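Local coordinates for protein Two-component system sensor histidine kinase (Bacteroides thetaiotaomicron, PDB 3VA6) that probably senses an extracellular signal and passes it on by histidine phosphorylation to control transcription, this chain being its extracellular part of two beta-propellers and a beta-sandwich, at residues G554-N559 with T575-W580; V567-W572 with I581-T586. All blocks are in the same frame, centred on the assembly; numbering follows the deposited sequence.

Contact 1: residues G554-N559 with T575-W580; sequences GSFSNN and TTNGLW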
loop_
_atom_site.group_PDB
_atom_site.type_symbol
_atom_site.label_atom_id
_atom_site.label_comp_id
_atom_site.label_asym_id
_atom_site.label_seq_id
_atom_site.Cartn_x
_atom_site.Cartn_y
_atom_site.Cartn_z
ATOM N N GLY A 554 -10.564 18.834 -24.496
ATOM C CA GLY A 554 -10.338 20.290 -24.464
ATOM C C GLY A 554 -8.907 20.782 -24.596
ATOM O O GLY A 554 -8.306 20.648 -25.658
ATOM N N SER A 555 -8.361 21.353 -23.517
ATOM C CA SER A 555 -7.021 21.943 -23.530
ATOM C C SER A 555 -5.933 20.889 -23.343
ATOM O O SER A 555 -4.773 21.237 -23.120
ATOM C CB SER A 555 -6.867 23.018 -22.435
ATOM O OG SER A 555 -7.083 22.470 -21.148
ATOM N N PHE A 556 -6.289 19.607 -23.478
ATOM C CA PHE A 556 -5.423 18.490 -23.030
ATOM C C PHE A 556 -5.790 17.148 -23.661
ATOM O O PHE A 556 -6.432 16.339 -22.992
ATOM C CB PHE A 556 -5.425 18.355 -21.493
ATOM C CG PHE A 556 -4.555 19.381 -20.801
ATOM C CD1 PHE A 556 -3.152 19.315 -20.882
ATOM C CD2 PHE A 556 -5.132 20.443 -20.113
ATOM C CE1 PHE A 556 -2.353 20.276 -20.265
ATOM C CE2 PHE A 556 -4.336 21.409 -19.498
ATOM C CZ PHE A 556 -2.944 21.321 -19.572
ATOM N N SER A 557 -5.423 16.885 -24.924
ATOM C CA SER A 557 -4.858 17.842 -25.927
ATOM C C SER A 557 -3.648 18.719 -25.451
ATOM O O SER A 557 -3.788 19.950 -25.311
ATOM C CB SER A 557 -6.008 18.680 -26.526
ATOM O OG SER A 557 -7.225 17.931 -26.562
ATOM N N ASN A 558 -2.446 18.150 -25.281
ATOM C CA ASN A 558 -1.997 16.917 -25.948
ATOM C C ASN A 558 -2.802 15.695 -25.526
ATOM O O ASN A 558 -3.958 15.606 -25.918
ATOM C CB ASN A 558 -0.471 16.714 -25.840
ATOM C CG ASN A 558 0.165 17.612 -24.797
ATOM O OD1 ASN A 558 0.791 18.622 -25.133
ATOM N ND2 ASN A 558 -0.025 17.269 -23.521
ATOM N N ASN A 559 -2.245 14.766 -24.750
ATOM C CA ASN A 559 -2.927 13.480 -24.464
ATOM C C ASN A 559 -1.868 12.367 -24.450
ATOM O O ASN A 559 -0.682 12.716 -24.265
ATOM C CB ASN A 559 -4.114 13.227 -25.409
ATOM C CG ASN A 559 -5.433 13.282 -24.674
ATOM O OD1 ASN A 559 -5.571 12.730 -23.584
ATOM N ND2 ASN A 559 -6.400 13.961 -25.250
ATOM N N THR A 575 -5.654 8.139 -19.472
ATOM C CA THR A 575 -4.978 9.053 -20.356
ATOM C C THR A 575 -3.691 9.485 -19.709
ATOM O O THR A 575 -3.589 9.512 -18.495
ATOM C CB THR A 575 -5.856 10.289 -20.620
ATOM O OG1 THR A 575 -6.683 10.051 -21.765
ATOM C CG2 THR A 575 -5.017 11.520 -20.862
ATOM N N THR A 576 -2.707 9.804 -20.536
ATOM C CA THR A 576 -1.468 10.435 -20.060
ATOM C C THR A 576 -1.747 11.472 -18.956
ATOM O O THR A 576 -1.191 11.405 -17.855
ATOM C CB THR A 576 -0.746 11.177 -21.208
ATOM O OG1 THR A 576 -1.349 10.809 -22.451
ATOM C CG2 THR A 576 0.776 10.866 -21.224
ATOM N N ASN A 577 -2.621 12.426 -19.249
ATOM C CA ASN A 577 -2.967 13.438 -18.257
ATOM C C ASN A 577 -3.531 12.739 -17.015
ATOM O O ASN A 577 -2.909 12.742 -15.958
ATOM C CB ASN A 577 -3.940 14.499 -18.813
ATOM C CG ASN A 577 -3.395 15.214 -20.061
ATOM O OD1 ASN A 577 -2.513 16.064 -19.962
ATOM N ND2 ASN A 577 -3.925 14.870 -21.236
ATOM N N GLY A 578 -4.652 12.052 -17.178
ATOM C CA GLY A 578 -5.444 11.595 -16.035
ATOM C C GLY A 578 -6.520 10.640 -16.487
ATOM O O GLY A 578 -6.450 10.090 -17.584
ATOM N N LEU A 579 -7.527 10.454 -15.641
ATOM C CA LEU A 579 -8.597 9.492 -15.880
ATOM C C LEU A 579 -9.889 10.237 -16.187
ATOM O O LEU A 579 -10.179 11.224 -15.531
ATOM C CB LEU A 579 -8.787 8.630 -14.629
ATOM C CG LEU A 579 -9.058 7.132 -14.826
ATOM C CD1 LEU A 579 -9.770 6.567 -13.604
ATOM C CD2 LEU A 579 -9.858 6.833 -16.087
ATOM N N TRP A 580 -10.659 9.766 -17.166
ATOM C CA TRP A 580 -11.946 10.374 -17.487
ATOM C C TRP A 580 -13.070 9.382 -17.386
ATOM O O TRP A 580 -12.973 8.280 -17.889
ATOM C CB TRP A 580 -11.941 11.005 -18.878
ATOM C CG TRP A 580 -11.058 12.227 -19.017
ATOM C CD1 TRP A 580 -9.691 12.261 -19.269
ATOM C CD2 TRP A 580 -11.458 13.637 -18.937
ATOM N NE1 TRP A 580 -9.237 13.557 -19.342
ATOM C CE2 TRP A 580 -10.239 14.424 -19.146
ATOM C CE3 TRP A 580 -12.657 14.304 -18.712
ATOM C CZ2 TRP A 580 -10.246 15.808 -19.134
ATOM C CZ3 TRP A 580 -12.651 15.714 -18.695
ATOM C CH2 TRP A 580 -11.474 16.443 -18.904
#

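Contact 2: residues V567-W572 with I581-T586; sequences VKNSIW and IIDRKT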
loop_
_atom_site.group_PDB
_atom_site.type_symbol
_atom_site.label_atom_id
_atom_site.label_comp_id
_atom_site.label_asym_id
_atom_site.label_seq_id
_atom_site.Cartn_x
_atom_site.Cartn_y
_atom_site.Cartn_z
ATOM N N VAL A 567 -17.691 0.620 -17.198
ATOM C CA VAL A 567 -17.980 0.461 -15.783
ATOM C C VAL A 567 -19.429 0.923 -15.585
ATOM O O VAL A 567 -19.715 2.119 -15.522
ATOM C CB VAL A 567 -16.995 1.272 -14.913
ATOM C CG1 VAL A 567 -17.202 0.997 -13.436
ATOM C CG2 VAL A 567 -15.559 0.957 -15.281
ATOM N N LYS A 568 -20.342 -0.047 -15.529
ATOM C CA LYS A 568 -21.775 0.211 -15.371
ATOM C C LYS A 568 -22.276 1.032 -16.567
ATOM O O LYS A 568 -22.020 0.648 -17.710
ATOM C CB LYS A 568 -22.078 0.841 -13.992
ATOM C CG LYS A 568 -21.751 -0.116 -12.836
ATOM C CD LYS A 568 -22.355 0.296 -11.487
ATOM C CE LYS A 568 -22.663 -0.932 -10.622
ATOM N NZ LYS A 568 -22.655 -0.708 -9.159
ATOM N N ASN A 569 -22.987 2.135 -16.339
ATOM C CA ASN A 569 -23.354 3.011 -17.459
ATOM C C ASN A 569 -22.342 4.135 -17.695
ATOM O O ASN A 569 -22.678 5.201 -18.217
ATOM C CB ASN A 569 -24.779 3.575 -17.309
ATOM C CG ASN A 569 -24.988 4.342 -16.016
ATOM O OD1 ASN A 569 -25.779 3.926 -15.165
ATOM N ND2 ASN A 569 -24.293 5.473 -15.865
ATOM N N SER A 570 -21.096 3.865 -17.330
ATOM C CA SER A 570 -20.001 4.745 -17.655
ATOM C C SER A 570 -18.979 4.010 -18.492
ATOM O O SER A 570 -18.996 2.791 -18.608
ATOM C CB SER A 570 -19.349 5.265 -16.383
ATOM O OG SER A 570 -20.222 6.176 -15.769
ATOM N N ILE A 571 -18.102 4.785 -19.094
ATOM C CA ILE A 571 -16.905 4.267 -19.717
ATOM C C ILE A 571 -15.743 5.068 -19.144
ATOM O O ILE A 571 -15.780 6.289 -19.135
ATOM C CB ILE A 571 -16.981 4.361 -21.253
ATOM C CG1 ILE A 571 -15.610 4.190 -21.882
ATOM C CG2 ILE A 571 -17.557 5.692 -21.704
ATOM C CD1 ILE A 571 -15.733 3.857 -23.353
ATOM N N TRP A 572 -14.758 4.364 -18.601
ATOM C CA TRP A 572 -13.593 4.977 -17.985
ATOM C C TRP A 572 -12.519 4.993 -19.008
ATOM O O TRP A 572 -12.214 3.956 -19.608
ATOM C CB TRP A 572 -13.097 4.157 -16.804
ATOM C CG TRP A 572 -13.922 4.227 -15.542
ATOM C CD1 TRP A 572 -15.299 4.397 -15.416
ATOM C CD2 TRP A 572 -13.431 4.082 -14.168
ATOM N NE1 TRP A 572 -15.674 4.397 -14.092
ATOM C CE2 TRP A 572 -14.600 4.209 -13.295
ATOM C CE3 TRP A 572 -12.181 3.885 -13.596
ATOM C CZ2 TRP A 572 -14.495 4.135 -11.917
ATOM C CZ3 TRP A 572 -12.089 3.802 -12.206
ATOM C CH2 TRP A 572 -13.219 3.926 -11.386
ATOM N N ILE A 581 -14.149 9.798 -16.717
ATOM C CA ILE A 581 -15.385 9.032 -16.598
ATOM C C ILE A 581 -16.477 9.696 -17.445
ATOM O O ILE A 581 -16.866 10.823 -17.179
ATOM C CB ILE A 581 -15.834 8.958 -15.127
ATOM C CG1 ILE A 581 -14.818 8.154 -14.311
ATOM C CG2 ILE A 581 -17.213 8.337 -15.023
ATOM C CD1 ILE A 581 -15.060 8.191 -12.820
ATOM N N ILE A 582 -16.938 8.985 -18.474
ATOM C CA ILE A 582 -17.905 9.506 -19.430
ATOM C C ILE A 582 -19.182 8.700 -19.329
ATOM O O ILE A 582 -19.139 7.487 -19.508
ATOM C CB ILE A 582 -17.416 9.378 -20.893
ATOM C CG1 ILE A 582 -15.934 9.738 -21.017
ATOM C CG2 ILE A 582 -18.256 10.256 -21.819
ATOM C CD1 ILE A 582 -15.306 9.308 -22.336
ATOM N N ASP A 583 -20.314 9.361 -19.073
ATOM C CA ASP A 583 -21.620 8.701 -19.098
ATOM C C ASP A 583 -21.928 8.196 -20.510
ATOM O O ASP A 583 -21.699 8.903 -21.485
ATOM C CB ASP A 583 -22.725 9.655 -18.653
ATOM C CG ASP A 583 -24.107 9.032 -18.764
ATOM O OD1 ASP A 583 -24.717 9.095 -19.857
ATOM O OD2 ASP A 583 -24.585 8.478 -17.754
ATOM N N ARG A 584 -22.459 6.979 -20.606
ATOM C CA ARG A 584 -22.639 6.309 -21.895
ATOM C C ARG A 584 -23.841 6.797 -22.693
ATOM O O ARG A 584 -23.936 6.502 -23.877
ATOM C CB ARG A 584 -22.712 4.785 -21.703
ATOM C CG ARG A 584 -21.409 4.213 -21.158
ATOM C CD ARG A 584 -21.237 2.722 -21.402
ATOM N NE ARG A 584 -22.122 1.894 -20.580
ATOM C CZ ARG A 584 -23.290 1.396 -20.980
ATOM N NH1 ARG A 584 -23.763 1.631 -22.202
ATOM N NH2 ARG A 584 -23.987 0.664 -20.131
ATOM N N LYS A 585 -24.754 7.524 -22.055
ATOM C CA LYS A 585 -25.945 8.009 -22.740
ATOM C C LYS A 585 -25.790 9.461 -23.180
ATOM O O LYS A 585 -26.002 9.775 -24.357
ATOM C CB LYS A 585 -27.200 7.843 -21.871
ATOM C CG LYS A 585 -27.953 6.540 -22.116
ATOM C CD LYS A 585 -29.460 6.702 -21.917
ATOM C CE LYS A 585 -29.796 7.202 -20.519
ATOM N NZ LYS A 585 -31.206 6.914 -20.165
ATOM N N THR A 586 -25.406 10.330 -22.245
ATOM C CA THR A 586 -25.240 11.768 -22.539
ATOM C C THR A 586 -23.851 12.106 -23.128
ATOM O O THR A 586 -23.710 13.108 -23.814
ATOM C CB THR A 586 -25.524 12.663 -21.299
ATOM O OG1 THR A 586 -24.525 12.442 -20.290
ATOM C CG2 THR A 586 -26.908 12.388 -20.727
#

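Contact 1: residues G554-N559 with T575-W580
Thr575 faces Asn559 where the turn of a beta-propeller hairpin meets the loop leading into the first strand of the same blade. Strands 570-575 and 579-583 are joined here by a tight reversal, and segment 554-559 runs past it just before strand 561-567 begins. The side chain of Thr575 leaves the backbone toward the loop, beside the buried Asn559, and its OG1 is weakly bonded to the carbonyl oxygen of Glu560. The next residue, Thr576, also turns its side chain toward the loop. The Thr576 hydroxyl is hydrogen-bonded to Glu560 O, and a backbone bond between Thr576 and Glu560 also ties the turn to the residue that follows the loop.

Asn577 carries its side chain from the turn to Phe556. Its CG lies anti to the carbonyl carbon (chi1 -57°), which sends the amide across Phe556 at about a right angle, the amide and ring planes 72° apart. Asn577 OD1 comes obliquely to 3.4 Å from Phe556 CD1, and Asn577 ND2 lies 3.8 Å from Phe556 CB; the same nitrogen is near Phe556 O, but the angle is too poor for a hydrogen bond. A glycine in place of Asn577 would remove this crossing amide and would probably open a gap beside Phe556, leaving its ring freer to turn. Gly578 closes the reversal through a weak bond from Thr575 N to Gly578 O, 2.8 Å long. Farther along, Trp580 points toward the loop, and its ring stacks on Phe553, the residue just ahead of the segment. Within the loop itself, Ser557 OG gives a weak hydrogen bond to Gly554 O, at 3.1 Å.

Contact 2: residues V567-W572 with I581-T586
Ile581 lies over one face of the Trp572 indole, its CG1 3.9 Å from the centroid of the five-membered ring and 11° off the ring normal, a CH-pi contact. Ile581 CD1 extends along the same face toward CE2. The opposite face is met by Val567 CG2, so the indole is held between two aliphatic branches. Trp572 and Ile581 form a non-hydrogen-bonded pair of the antiparallel hairpin built from strands 570-575 and 579-583, two inner strands of a four-stranded propeller blade. On the other face of the sheet, Ile571 and Ile582 lie side by side, with Ile571 CG2 3.8 Å from Ile582 CB. Their backbones make the reciprocal bonds of a hydrogen-bonded pair, Ile571 N to Ile582 O at 2.9 Å and Ile582 N to Ile571 O at 3.0 Å.

Beyond the strands, Arg584 takes hold of the type II' turn from Val567 to Ser570. Its chain bends at chi3 (-72°), bringing the guanidinium side-on to Lys568 O, which accepts from both NE and NH2 of Arg584 at 3.1 Å each. The acceptor lies almost in the guanidinium plane; NE points at a lone pair of Lys568 O in the carbonyl plane, whereas NH2 is tilted 33° from that plane. Arg584 N adds a bond to Asn569 O. Such a two-nitrogen grip fixes the rotation of the guanidinium, whose NH1 is salt-bridged to Asp525 and Asp527. Asp583 OD1 accepts from the backbone N of both Lys585 and Thr586, an Asx turn that shapes the bend after the strand.

The hairpin is packed from both sides by other strands: Ile571 and Arg584 touch Trp531 of strand 530-534, while Trp572 and Val567 rest on Val611 of strand 610-615.

In the fold
Both contacts belong to one propeller blade and share strand 579-583, their centres about 17 Å apart. Contact 2 spans the paired strands and the 567-570 turn at the open end of their hairpin, where regular backbone bonds, aliphatic and indole packing and a buried arginine join 567-572 to 581-586; it buries 456 Å² between its segments. Contact 1 is at the opposite end of the hairpin and buries 253 Å². There an irregular, largely exposed loop meets the turn mainly through side-chain packing, although Asn559 and Thr575 are buried. The two contacts meet where Leu579 CD1 packs 3.6 Å from Trp572 CE3, linking the turn region to the blade's interior.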